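Local atomic coordinates of BaAA10 Lytic Polysaccharide Monooxygenase (Bacillus amyloliquefaciens, PDB entry 5IJU), a protein that probably cleaves chitin oxidatively, acting as a copper-dependent lytic polysaccharide monooxygenase of family AA10. Residues P97-K102 with V162-N167. Sequence-based numbering, arbitrary orientation.
Sequences PHATSK and VADTSN. With CU (copper (II) ion), chain C.
The copper site of this AA10 monooxygenase takes one ligand from the segment 97-102, and the turn 162-167 packs against that ligand through Val162. His98 CB lies 3.9 Å from Val162 CG1, while Val162 CG2 comes obliquely to the ring and is 4.2 Å from CD2. With CG anti to the carbonyl carbon (chi1 -51°), the imidazole reaches out to the metal, which NE2 binds at 2.1 Å. His1 and two waters also bind the copper, an arrangement that matches the histidine brace of these enzymes; water 2 lies in the ring plane at the imidazole edge. The His98 carbonyl is tied down in turn: Thr100 OG1 donates to His98 O at 2.8 Å, tilted 34° from the carbonyl plane, and also pairs with Trp160 NE1, which links the copper-bearing loop to strand 154-162.

The single hydrogen bond between the segments runs from Ala163 N to Ala99 O, 2.7 Å long and nearly straight at the hydrogen (168°). Val162 CA and CG1 gather at the same oxygen, the former as a CA-H...O contact. Here the antiparallel pairing of strands 100-108 and 154-162 reaches its end: Thr100 and Val162 form a non-hydrogen-bonded pair with diverging side chains, and beyond it the second strand turns off towards 167-177. Ala163 CB is pressed against the oxygen that its own N-H binds, 3.1 Å from Ala99 O, and sits 3.7 Å from Ala99 CB. Past this point the turn is braced from within by Thr165 OG1, which accepts from Asn167 N in an ST turn, and from outside by Lys44 NZ, hydrogen-bonded to both Val162 O and Thr165 O.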
loop_
_atom_site.group_PDB
_atom_site.type_symbol
_atom_site.label_atom_id
_atom_site.label_comp_id
_atom_site.label_asym_id
_atom_site.label_seq_id
_atom_site.Cartn_x
_atom_site.Cartn_y
_atom_site.Cartn_z
ATOM N N PRO A 97 -7.505 15.003 -2.167
ATOM C CA PRO A 97 -7.544 14.224 -3.424
ATOM C C PRO A 97 -6.909 14.922 -4.625
ATOM O O PRO A 97 -7.621 15.554 -5.402
ATOM C CB PRO A 97 -9.055 14.069 -3.666
ATOM C CG PRO A 97 -9.636 15.355 -3.125
ATOM C CD PRO A 97 -8.804 15.634 -1.896
ATOM N N HIS A 98 -5.613 14.770 -4.815
ATOM C CA HIS A 98 -4.882 15.506 -5.868
ATOM C C HIS A 98 -5.236 15.035 -7.281
ATOM O O HIS A 98 -5.747 13.928 -7.458
ATOM C CB HIS A 98 -3.371 15.380 -5.693
ATOM C CG HIS A 98 -2.896 15.700 -4.317
ATOM N ND1 HIS A 98 -3.160 16.906 -3.705
ATOM C CD2 HIS A 98 -2.191 14.964 -3.423
ATOM C CE1 HIS A 98 -2.645 16.898 -2.488
ATOM N NE2 HIS A 98 -2.029 15.743 -2.305
ATOM N N ALA A 99 -4.947 15.897 -8.263
ATOM C CA ALA A 99 -4.922 15.508 -9.676
ATOM C C ALA A 99 -4.089 14.242 -9.876
ATOM O O ALA A 99 -2.929 14.179 -9.441
ATOM C CB ALA A 99 -4.337 16.633 -10.527
ATOM N N THR A 100 -4.664 13.267 -10.583
ATOM C CA THR A 100 -4.109 11.906 -10.664
ATOM C C THR A 100 -3.811 11.508 -12.094
ATOM O O THR A 100 -4.639 11.745 -12.973
ATOM C CB THR A 100 -5.108 10.969 -10.014
ATOM O OG1 THR A 100 -5.269 11.397 -8.653
ATOM C CG2 THR A 100 -4.630 9.493 -10.065
ATOM N N SER A 101 -2.621 10.943 -12.341
ATOM C CA SER A 101 -2.264 10.411 -13.658
ATOM C C SER A 101 -2.639 8.922 -13.794
ATOM O O SER A 101 -3.139 8.483 -14.830
ATOM C CB SER A 101 -0.797 10.621 -13.936
ATOM O OG SER A 101 -0.048 10.058 -12.896
ATOM N N LYS A 102 -2.406 8.156 -12.734
ATOM C CA LYS A 102 -2.760 6.742 -12.739
ATOM C C LYS A 102 -2.690 6.123 -11.350
ATOM O O LYS A 102 -2.036 6.647 -10.444
ATOM C CB LYS A 102 -1.868 5.954 -13.718
ATOM C CG LYS A 102 -0.420 5.700 -13.275
ATOM C CD LYS A 102 0.339 4.838 -14.278
ATOM C CE LYS A 102 1.736 4.521 -13.783
ATOM N NZ LYS A 102 2.533 3.601 -14.644
ATOM N N VAL A 162 0.508 10.986 -8.460
ATOM C CA VAL A 162 -0.010 12.334 -8.484
ATOM C C VAL A 162 0.422 12.956 -9.811
ATOM O O VAL A 162 1.559 12.810 -10.244
ATOM C CB VAL A 162 0.490 13.151 -7.282
ATOM C CG1 VAL A 162 0.036 14.616 -7.362
ATOM C CG2 VAL A 162 -0.028 12.526 -6.014
ATOM N N ALA A 163 -0.534 13.608 -10.440
ATOM C CA ALA A 163 -0.406 14.148 -11.799
ATOM C C ALA A 163 0.593 15.299 -11.889
ATOM O O ALA A 163 1.407 15.368 -12.823
ATOM C CB ALA A 163 -1.767 14.612 -12.251
ATOM N N ASP A 164 0.590 16.170 -10.878
ATOM C CA ASP A 164 1.265 17.489 -10.960
ATOM C C ASP A 164 2.441 17.671 -10.002
ATOM O O ASP A 164 2.885 18.812 -9.756
ATOM C CB ASP A 164 0.238 18.631 -10.788
ATOM C CG ASP A 164 -0.427 18.636 -9.401
ATOM O OD1 ASP A 164 -0.544 17.552 -8.781
ATOM O OD2 ASP A 164 -0.822 19.713 -8.946
ATOM N N THR A 165 2.917 16.561 -9.432
ATOM C CA THR A 165 4.103 16.544 -8.610
ATOM C C THR A 165 4.944 15.364 -9.004
ATOM O O THR A 165 4.531 14.566 -9.844
ATOM C CB THR A 165 3.776 16.448 -7.122
ATOM O OG1 THR A 165 3.418 15.091 -6.792
ATOM C CG2 THR A 165 2.654 17.428 -6.740
ATOM N N SER A 166 6.128 15.287 -8.403
ATOM C CA SER A 166 7.008 14.149 -8.594
ATOM C C SER A 166 6.717 13.020 -7.588
ATOM O O SER A 166 7.540 12.135 -7.420
ATOM C CB SER A 166 8.456 14.610 -8.452
ATOM O OG SER A 166 8.623 15.241 -7.199
ATOM N N ASN A 167 5.547 13.001 -6.975
ATOM C CA ASN A 167 5.311 12.052 -5.893
ATOM C C ASN A 167 4.180 11.064 -6.146
ATOM O O ASN A 167 3.357 11.231 -7.066
ATOM C CB ASN A 167 5.059 12.842 -4.628
ATOM C CG ASN A 167 6.354 13.446 -4.032
ATOM O OD1 ASN A 167 7.490 12.948 -4.190
ATOM N ND2 ASN A 167 6.162 14.470 -3.298
HETATM CU CU CU C . -1.452 14.993 -0.483
HETATM O O HOH W 1 0.326 15.140 -1.313
HETATM O O HOH W 2 -1.643 17.001 0.337
#